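Local coordinates for protein indole-3-pyruvate decarboxylase (Azospirillum brasilense, PDB 2NXW) that decarboxylates indole-3-pyruvate to indole-3-acetaldehyde, a step of auxin biosynthesis, using thiamine diphosphate and a metal ion, at residues 451-456 with 497-502; 457-462 with 467-472; 511-516 with 520-525. One frame throughout, in Å; residues are numbered along the deposited sequence.

All three contacts lie in the C-terminal thiamine diphosphate-binding part of the chain. Following it from the N terminus, helix 449-455 opens contact 1, whose loop closes only at 497-502. Within that long loop, contact 2 closes a much shorter one, bringing 467-472, at the start of strand 470-475, back against 457-462. Contact 3 follows in series: strand 509-513 leads through a short turn into helix 516-528. Contacts 1 and 2 touch through F452 and L459 and through W497 and W457. A500 packs on strand 509-513, linking contacts 1 and 3, while I472 meets L523 between contacts 2 and 3, which reach the same parallel sheet.

Contact 1: residues 451-456 with 497-502; sequences AFQMTG and WRFADM. With TPP (thiamine diphosphate), chain E.
The carboxamide of Q453 lies flat over the indole of W497, the two planes only 13° apart, with CD 3.4 Å above the ring plane and offset toward its rim. Q453 stands on helix 449-455, inside the thiamine diphosphate-binding region of the C-terminal domain of this enzyme fold; W497 leads into the short helix 499-502. With the Q453 chain extended beyond CG, the two side chains cross at about a right angle while their flat ends stay nearly parallel. NE2 sits over the ring face, 3.4 Å from W497 NE1; as both are donors, this is stacking and not a hydrogen bond. OE1 is hydrogen-bonded to S66 OG of the second subunit, which probably helps to fix the rotation of the amide. Nearer the backbone, Q453 CG makes a CH-pi contact, 3.8 Å from the centroid of the six-membered ring and 3° off its normal.

The same CG also meets the edge of F499, 3.8 Å from CZ and near the ring plane, so one methylene touches both a ring face and a ring edge. W497 CB covers one face of F499. Beside this, F452 and F499 run antiparallel alongside one another, their rings inclined at 64°, an oblique pair in which F452 CD2 and F499 CD1 approach to 3.5 Å. G456 CA lies over the centre of one face of F452.

The other side of this helical turn serves the cofactor: M454 CE approaches the aminopyrimidine, and A451 N donates a 2.9 Å hydrogen bond to diphosphate oxygen O1A.

Contact 2: residues 457-462 with 467-472; sequences WELGNC and IDPIVI
C462 joins the two segments through both its backbone and its side chain. Its carbonyl O accepts a hydrogen bond from I467 N at 3.1 Å, nearly straight at the hydrogen (167°). The thiol has SG anti to the carbonyl carbon (chi1 -71°), which sets it against the proline ring: SG lies 3.7 Å from P469 CD. I467 approaches the same sulfur with its CG1 arm. That arm stands between the backbone N and the carbonyl carbon (chi1 62°), and CG1 comes within 4.0 Å of C462 SG.

Topologically this is part of the beta-alpha-beta crossover between the adjacent parallel strands 443-448 and 470-475, which here passes from helix 449-455 through a 3-10 segment and the short helix 462-465. L459 packs the 3-10 segment onto the strand. Its CB bond runs alongside the strand, but CD2 reaches P469 CG and, at 3.9 Å, V471 CG2; CD1 also meets that V471 methyl. V471 thus turns its CG2 methyl to the leucine fork. L459 also packs on V428 of helix 427-437.

Contact 3: residues 511-516 with 520-525; sequences VRVRTR and KAALDK
Apolar contact and a backbone hydrogen bond join strand 509-513 to the helix that follows it, the first two elements of the beta-alpha-beta unit completed by strand 534-539. The apolar part converges on a single methyl group. A522 CB points at the strand and meets V513 CG1 at 3.7 Å and V511 CG1 at 3.8 Å. These valines are two residues apart and so face the same side of the strand. Each presents CG1 through a different torsion, beside the backbone N alone in V513 (chi1 -64°) but flanked by N and carbonyl carbon in V511 (61°).

The hydrogen bond belongs to the first turn of the helix, K520 N to R516 O at 3.0 Å with an angle of 159° at the hydrogen. Just before it, T515 occupies the N-cap position and its side chain caps a backbone N.

Charged groups act within the helix or beyond the contact. K520 NZ forms a salt bridge to D524 OD2 at 2.8 Å, on the syn side of the carboxylate, while D524 OD1 is paired with R386. R516 forms a salt bridge with D370. The chemistry thus divides: the small A522 is consistent with the close approach, its CA 7.3 Å from that of V511, with ion pairs elsewhere.

Contact 1: residues 451-456 with 497-502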
loop_
_atom_site.group_PDB
_atom_site.type_symbol
_atom_site.label_atom_id
_atom_site.label_comp_id
_atom_site.label_asym_id
_atom_site.label_seq_id
_atom_site.Cartn_x
_atom_site.Cartn_y
_atom_site.Cartn_z
ATOM N N ALA A 451 20.981 7.843 25.460
ATOM C CA ALA A 451 21.474 8.248 24.142
ATOM C C ALA A 451 22.989 8.099 24.017
ATOM O O ALA A 451 23.490 7.741 22.948
ATOM C CB ALA A 451 21.075 9.673 23.843
ATOM N N PHE A 452 23.720 8.374 25.093
ATOM C CA PHE A 452 25.163 8.236 25.015
ATOM C C PHE A 452 25.543 6.776 24.755
ATOM O O PHE A 452 26.498 6.499 24.042
ATOM C CB PHE A 452 25.821 8.730 26.304
ATOM C CG PHE A 452 27.300 8.936 26.176
ATOM C CD1 PHE A 452 27.816 10.193 25.877
ATOM C CD2 PHE A 452 28.174 7.864 26.310
ATOM C CE1 PHE A 452 29.201 10.374 25.715
ATOM C CE2 PHE A 452 29.551 8.036 26.143
ATOM C CZ PHE A 452 30.058 9.300 25.844
ATOM N N GLN A 453 24.807 5.836 25.348
ATOM C CA GLN A 453 25.088 4.422 25.134
ATOM C C GLN A 453 24.960 4.052 23.655
ATOM O O GLN A 453 25.531 3.069 23.203
ATOM C CB GLN A 453 24.117 3.555 25.942
ATOM C CG GLN A 453 24.311 3.613 27.439
ATOM C CD GLN A 453 23.218 2.869 28.149
ATOM O OE1 GLN A 453 22.640 1.927 27.603
ATOM N NE2 GLN A 453 22.939 3.268 29.384
ATOM N N MET A 454 24.192 4.844 22.918
ATOM C CA MET A 454 23.997 4.598 21.494
ATOM C C MET A 454 25.124 5.130 20.614
ATOM O O MET A 454 25.711 4.378 19.835
ATOM C CB MET A 454 22.685 5.237 21.012
ATOM C CG MET A 454 21.422 4.680 21.664
ATOM S SD MET A 454 19.969 5.537 20.992
ATOM C CE MET A 454 18.637 4.491 21.631
ATOM N N THR A 455 25.437 6.417 20.774
ATOM C CA THR A 455 26.414 7.056 19.897
ATOM C C THR A 455 27.437 7.961 20.565
ATOM O O THR A 455 28.201 8.623 19.864
ATOM C CB THR A 455 25.682 7.913 18.851
ATOM O OG1 THR A 455 24.985 8.961 19.534
ATOM C CG2 THR A 455 24.698 7.064 18.035
ATOM N N GLY A 456 27.478 8.008 21.892
ATOM C CA GLY A 456 28.445 8.873 22.556
ATOM C C GLY A 456 29.889 8.458 22.304
ATOM O O GLY A 456 30.810 9.283 22.376
ATOM N N TRP A 497 26.601 3.087 34.431
ATOM C CA TRP A 497 27.704 3.023 33.469
ATOM C C TRP A 497 28.601 4.180 33.922
ATOM O O TRP A 497 28.107 5.292 34.142
ATOM C CB TRP A 497 27.223 3.292 32.037
ATOM C CG TRP A 497 26.341 2.230 31.443
ATOM C CD1 TRP A 497 25.161 1.748 31.960
ATOM C CD2 TRP A 497 26.505 1.601 30.165
ATOM N NE1 TRP A 497 24.579 0.868 31.070
ATOM C CE2 TRP A 497 25.381 0.760 29.962
ATOM C CE3 TRP A 497 27.489 1.672 29.166
ATOM C CZ2 TRP A 497 25.216 -0.001 28.802
ATOM C CZ3 TRP A 497 27.325 0.913 28.006
ATOM C CH2 TRP A 497 26.192 0.090 27.838
ATOM N N ARG A 498 29.898 3.921 34.082
ATOM C CA ARG A 498 30.830 4.960 34.526
ATOM C C ARG A 498 31.419 5.622 33.286
ATOM O O ARG A 498 32.544 5.336 32.881
ATOM C CB ARG A 498 31.940 4.354 35.383
ATOM C CG ARG A 498 31.552 4.073 36.831
ATOM C CD ARG A 498 30.530 2.980 36.975
ATOM N NE ARG A 498 31.047 1.701 36.501
ATOM C CZ ARG A 498 30.522 0.520 36.808
ATOM N NH1 ARG A 498 31.063 -0.585 36.322
ATOM N NH2 ARG A 498 29.467 0.452 37.610
ATOM N N PHE A 499 30.638 6.505 32.685
ATOM C CA PHE A 499 31.046 7.154 31.447
ATOM C C PHE A 499 32.305 8.005 31.563
ATOM O O PHE A 499 33.183 7.933 30.690
ATOM C CB PHE A 499 29.879 7.988 30.908
ATOM C CG PHE A 499 28.644 7.174 30.568
ATOM C CD1 PHE A 499 28.630 6.322 29.465
ATOM C CD2 PHE A 499 27.478 7.313 31.321
ATOM C CE1 PHE A 499 27.460 5.625 29.104
ATOM C CE2 PHE A 499 26.309 6.620 30.972
ATOM C CZ PHE A 499 26.301 5.783 29.862
ATOM N N ALA A 500 32.407 8.793 32.630
ATOM C CA ALA A 500 33.592 9.631 32.809
ATOM C C ALA A 500 34.838 8.756 32.847
ATOM O O ALA A 500 35.872 9.136 32.285
ATOM C CB ALA A 500 33.485 10.461 34.089
ATOM N N ASP A 501 34.750 7.601 33.508
ATOM C CA ASP A 501 35.881 6.674 33.597
ATOM C C ASP A 501 36.274 6.073 32.252
ATOM O O ASP A 501 37.365 5.517 32.101
ATOM C CB ASP A 501 35.563 5.507 34.535
ATOM C CG ASP A 501 35.543 5.896 36.004
ATOM O OD1 ASP A 501 35.993 7.008 36.364
ATOM O OD2 ASP A 501 35.078 5.048 36.806
ATOM N N MET A 502 35.379 6.141 31.272
ATOM C CA MET A 502 35.676 5.578 29.965
ATOM C C MET A 502 36.226 6.612 28.986
ATOM O O MET A 502 36.686 6.258 27.904
ATOM C CB MET A 502 34.403 4.941 29.393
ATOM C CG MET A 502 33.861 3.812 30.258
ATOM S SD MET A 502 32.243 3.170 29.678
ATOM C CE MET A 502 32.760 2.191 28.337
HETATM N "N1'" TPP E . 15.063 4.818 20.022
HETATM C "C2'" TPP E . 15.439 5.870 19.278
HETATM C CM2 TPP E . 16.511 5.690 18.215
HETATM N "N3'" TPP E . 14.878 7.070 19.456
HETATM C "C4'" TPP E . 13.909 7.284 20.391
HETATM N "N4'" TPP E . 13.326 8.511 20.481
HETATM C "C5'" TPP E . 13.519 6.208 21.252
HETATM C "C6'" TPP E . 14.118 4.954 21.013
HETATM C "C7'" TPP E . 12.465 6.365 22.372
HETATM N N3 TPP E . 12.905 7.282 23.520
HETATM C C2 TPP E . 12.462 8.542 23.531
HETATM S S1 TPP E . 13.143 9.225 24.996
HETATM C C5 TPP E . 13.984 7.780 25.550
HETATM C C4 TPP E . 13.686 6.839 24.568
HETATM C CM4 TPP E . 14.228 5.386 24.662
HETATM C C6 TPP E . 14.793 7.683 26.781
HETATM C C7 TPP E . 16.052 8.559 26.639
HETATM O O7 TPP E . 16.852 8.228 27.746
HETATM P PA TPP E . 18.043 9.250 27.955
HETATM O O1A TPP E . 18.940 9.391 26.728
HETATM O O2A TPP E . 18.817 8.689 29.147
HETATM O O3A TPP E . 17.515 10.703 28.338
HETATM P PB TPP E . 16.393 10.916 29.537
HETATM O O1B TPP E . 16.750 10.055 30.750
HETATM O O2B TPP E . 16.469 12.439 29.843
HETATM O O3B TPP E . 15.001 10.589 29.018
#

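Contact 2: residues 457-462 with 467-472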
loop_
_atom_site.group_PDB
_atom_site.type_symbol
_atom_site.label_atom_id
_atom_site.label_comp_id
_atom_site.label_asym_id
_atom_site.label_seq_id
_atom_site.Cartn_x
_atom_site.Cartn_y
_atom_site.Cartn_z
ATOM N N TRP A 457 30.080 7.179 21.998
ATOM C CA TRP A 457 31.395 6.593 21.743
ATOM C C TRP A 457 32.112 7.231 20.559
ATOM O O TRP A 457 33.334 7.072 20.399
ATOM C CB TRP A 457 31.224 5.082 21.513
ATOM C CG TRP A 457 30.247 4.494 22.495
ATOM C CD1 TRP A 457 28.984 4.039 22.226
ATOM C CD2 TRP A 457 30.413 4.400 23.916
ATOM N NE1 TRP A 457 28.358 3.671 23.391
ATOM C CE2 TRP A 457 29.210 3.884 24.443
ATOM C CE3 TRP A 457 31.462 4.715 24.793
ATOM C CZ2 TRP A 457 29.020 3.669 25.816
ATOM C CZ3 TRP A 457 31.276 4.512 26.157
ATOM C CH2 TRP A 457 30.059 3.991 26.656
ATOM N N GLU A 458 31.364 7.941 19.728
ATOM C CA GLU A 458 31.974 8.598 18.582
ATOM C C GLU A 458 33.009 9.633 19.020
ATOM O O GLU A 458 33.846 10.050 18.223
ATOM C CB GLU A 458 30.900 9.234 17.708
ATOM C CG GLU A 458 29.986 8.224 17.028
ATOM C CD GLU A 458 30.673 7.410 15.941
ATOM O OE1 GLU A 458 31.747 7.819 15.452
ATOM O OE2 GLU A 458 30.114 6.360 15.560
ATOM N N LEU A 459 32.980 10.012 20.297
ATOM C CA LEU A 459 33.947 10.974 20.816
ATOM C C LEU A 459 35.373 10.440 20.679
ATOM O O LEU A 459 36.331 11.220 20.715
ATOM C CB LEU A 459 33.639 11.297 22.281
ATOM C CG LEU A 459 32.419 12.193 22.519
ATOM C CD1 LEU A 459 32.110 12.188 24.016
ATOM C CD2 LEU A 459 32.694 13.629 22.033
ATOM N N GLY A 460 35.524 9.125 20.530
ATOM C CA GLY A 460 36.855 8.557 20.358
ATOM C C GLY A 460 37.538 9.033 19.079
ATOM O O GLY A 460 38.744 8.805 18.882
ATOM N N ASN A 461 36.783 9.683 18.200
ATOM C CA ASN A 461 37.325 10.200 16.943
ATOM C C ASN A 461 37.754 11.653 17.011
ATOM O O ASN A 461 38.311 12.173 16.043
ATOM C CB ASN A 461 36.287 10.049 15.828
ATOM C CG ASN A 461 35.971 8.603 15.540
ATOM O OD1 ASN A 461 36.830 7.852 15.077
ATOM N ND2 ASN A 461 34.731 8.194 15.824
ATOM N N CYS A 462 37.517 12.312 18.139
ATOM C CA CYS A 462 37.859 13.725 18.257
ATOM C C CYS A 462 39.314 14.076 17.983
ATOM O O CYS A 462 39.584 15.050 17.269
ATOM C CB CYS A 462 37.472 14.260 19.635
ATOM S SG CYS A 462 35.689 14.424 19.875
ATOM N N ILE A 467 39.185 18.103 16.950
ATOM C CA ILE A 467 38.168 18.886 17.643
ATOM C C ILE A 467 38.130 18.527 19.134
ATOM O O ILE A 467 38.638 17.475 19.538
ATOM C CB ILE A 467 36.767 18.677 17.019
ATOM C CG1 ILE A 467 36.347 17.213 17.144
ATOM C CG2 ILE A 467 36.781 19.135 15.553
ATOM C CD1 ILE A 467 34.913 16.932 16.695
ATOM N N ASP A 468 37.512 19.398 19.929
ATOM C CA ASP A 468 37.473 19.225 21.386
ATOM C C ASP A 468 36.161 19.674 22.026
ATOM O O ASP A 468 36.147 20.497 22.947
ATOM C CB ASP A 468 38.628 20.022 22.008
ATOM C CG ASP A 468 38.594 21.511 21.647
ATOM O OD1 ASP A 468 37.733 21.954 20.863
ATOM O OD2 ASP A 468 39.453 22.247 22.160
ATOM N N PRO A 469 35.033 19.107 21.583
ATOM C CA PRO A 469 33.758 19.526 22.172
ATOM C C PRO A 469 33.610 19.265 23.668
ATOM O O PRO A 469 34.300 18.404 24.235
ATOM C CB PRO A 469 32.726 18.742 21.349
ATOM C CG PRO A 469 33.460 17.479 21.011
ATOM C CD PRO A 469 34.850 17.983 20.646
ATOM N N ILE A 470 32.734 20.056 24.291
ATOM C CA ILE A 470 32.410 19.886 25.713
ATOM C C ILE A 470 31.098 19.118 25.674
ATOM O O ILE A 470 30.165 19.499 24.955
ATOM C CB ILE A 470 32.172 21.229 26.427
ATOM C CG1 ILE A 470 33.473 22.042 26.432
ATOM C CG2 ILE A 470 31.718 20.982 27.880
ATOM C CD1 ILE A 470 33.315 23.475 26.964
ATOM N N VAL A 471 31.036 18.044 26.447
ATOM C CA VAL A 471 29.843 17.215 26.481
ATOM C C VAL A 471 29.333 17.063 27.900
ATOM O O VAL A 471 30.067 16.598 28.771
ATOM C CB VAL A 471 30.148 15.811 25.927
ATOM C CG1 VAL A 471 28.874 14.957 25.881
ATOM C CG2 VAL A 471 30.733 15.932 24.522
ATOM N N ILE A 472 28.089 17.473 28.134
ATOM C CA ILE A 472 27.484 17.307 29.461
ATOM C C ILE A 472 26.519 16.129 29.330
ATOM O O ILE A 472 25.521 16.213 28.611
ATOM C CB ILE A 472 26.718 18.560 29.925
ATOM C CG1 ILE A 472 27.669 19.770 29.973
ATOM C CG2 ILE A 472 26.141 18.307 31.319
ATOM C CD1 ILE A 472 26.986 21.081 30.339
#

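Contact 3: residues 511-516 with 520-525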
loop_
_atom_site.group_PDB
_atom_site.type_symbol
_atom_site.label_atom_id
_atom_site.label_comp_id
_atom_site.label_asym_id
_atom_site.label_seq_id
_atom_site.Cartn_x
_atom_site.Cartn_y
_atom_site.Cartn_z
ATOM N N VAL A 511 34.950 13.549 33.860
ATOM C CA VAL A 511 34.784 13.716 35.290
ATOM C C VAL A 511 33.333 13.452 35.665
ATOM O O VAL A 511 32.414 13.920 34.997
ATOM C CB VAL A 511 35.221 15.135 35.767
ATOM C CG1 VAL A 511 34.395 16.206 35.120
ATOM C CG2 VAL A 511 35.126 15.227 37.290
ATOM N N ARG A 512 33.135 12.669 36.722
ATOM C CA ARG A 512 31.787 12.382 37.212
ATOM C C ARG A 512 31.531 13.348 38.362
ATOM O O ARG A 512 32.343 13.458 39.287
ATOM C CB ARG A 512 31.687 10.941 37.715
ATOM C CG ARG A 512 30.387 10.646 38.473
ATOM C CD ARG A 512 30.246 9.172 38.839
ATOM N NE ARG A 512 29.815 8.374 37.695
ATOM C CZ ARG A 512 29.221 7.191 37.788
ATOM N NH1 ARG A 512 29.004 6.645 38.983
ATOM N NH2 ARG A 512 28.763 6.590 36.701
ATOM N N VAL A 513 30.417 14.061 38.298
ATOM C CA VAL A 513 30.074 15.020 39.337
ATOM C C VAL A 513 28.718 14.667 39.944
ATOM O O VAL A 513 27.797 14.253 39.232
ATOM C CB VAL A 513 30.058 16.489 38.791
ATOM C CG1 VAL A 513 31.468 16.888 38.346
ATOM C CG2 VAL A 513 29.088 16.633 37.624
ATOM N N ARG A 514 28.621 14.800 41.268
ATOM C CA ARG A 514 27.387 14.496 41.995
ATOM C C ARG A 514 26.751 15.688 42.704
ATOM O O ARG A 514 25.543 15.682 42.962
ATOM C CB ARG A 514 27.640 13.395 43.022
ATOM C CG ARG A 514 27.905 12.034 42.409
ATOM C CD ARG A 514 27.979 10.941 43.484
ATOM N NE ARG A 514 28.111 9.620 42.886
ATOM C CZ ARG A 514 27.102 8.942 42.348
ATOM N NH1 ARG A 514 25.880 9.463 42.345
ATOM N NH2 ARG A 514 27.320 7.752 41.810
ATOM N N THR A 515 27.550 16.695 43.053
ATOM C CA THR A 515 27.004 17.867 43.729
ATOM C C THR A 515 27.038 19.107 42.857
ATOM O O THR A 515 27.767 19.173 41.851
ATOM C CB THR A 515 27.770 18.190 45.019
ATOM O OG1 THR A 515 29.100 18.608 44.688
ATOM C CG2 THR A 515 27.842 16.971 45.915
ATOM N N ARG A 516 26.243 20.102 43.234
ATOM C CA ARG A 516 26.206 21.332 42.481
ATOM C C ARG A 516 27.561 22.034 42.486
ATOM O O ARG A 516 27.950 22.637 41.490
ATOM C CB ARG A 516 25.097 22.231 43.022
ATOM C CG ARG A 516 23.723 21.607 42.807
ATOM C CD ARG A 516 22.574 22.573 42.991
ATOM N NE ARG A 516 22.357 22.961 44.382
ATOM C CZ ARG A 516 21.211 23.456 44.837
ATOM N NH1 ARG A 516 20.181 23.610 44.010
ATOM N NH2 ARG A 516 21.101 23.818 46.112
ATOM N N LYS A 520 29.791 22.991 39.124
ATOM C CA LYS A 520 30.299 24.323 38.806
ATOM C C LYS A 520 31.791 24.255 38.499
ATOM O O LYS A 520 32.253 24.837 37.507
ATOM C CB LYS A 520 30.038 25.283 39.976
ATOM C CG LYS A 520 30.031 26.766 39.609
ATOM C CD LYS A 520 31.420 27.355 39.620
ATOM C CE LYS A 520 31.381 28.862 39.382
ATOM N NZ LYS A 520 32.754 29.442 39.356
ATOM N N ALA A 521 32.539 23.547 39.336
ATOM C CA ALA A 521 33.984 23.415 39.139
ATOM C C ALA A 521 34.321 22.685 37.845
ATOM O O ALA A 521 35.211 23.101 37.099
ATOM C CB ALA A 521 34.617 22.683 40.328
ATOM N N ALA A 522 33.608 21.599 37.567
ATOM C CA ALA A 522 33.872 20.832 36.358
ATOM C C ALA A 522 33.575 21.613 35.088
ATOM O O ALA A 522 34.298 21.472 34.099
ATOM C CB ALA A 522 33.059 19.537 36.375
ATOM N N LEU A 523 32.515 22.422 35.094
ATOM C CA LEU A 523 32.186 23.195 33.902
ATOM C C LEU A 523 33.291 24.215 33.646
ATOM O O LEU A 523 33.712 24.394 32.505
ATOM C CB LEU A 523 30.820 23.902 34.038
ATOM C CG LEU A 523 30.293 24.518 32.733
ATOM C CD1 LEU A 523 30.021 23.403 31.730
ATOM C CD2 LEU A 523 28.997 25.325 32.983
ATOM N N ASP A 524 33.766 24.873 34.701
ATOM C CA ASP A 524 34.841 25.850 34.526
ATOM C C ASP A 524 36.089 25.151 33.981
ATOM O O ASP A 524 36.736 25.659 33.062
ATOM C CB ASP A 524 35.189 26.533 35.852
ATOM C CG ASP A 524 34.136 27.538 36.301
ATOM O OD1 ASP A 524 33.353 28.033 35.461
ATOM O OD2 ASP A 524 34.114 27.858 37.511
ATOM N N LYS A 525 36.423 23.989 34.527
ATOM C CA LYS A 525 37.609 23.258 34.078
ATOM C C LYS A 525 37.473 22.847 32.614
ATOM O O LYS A 525 38.425 22.943 31.830
ATOM C CB LYS A 525 37.842 22.022 34.952
ATOM C CG LYS A 525 39.133 21.285 34.638
#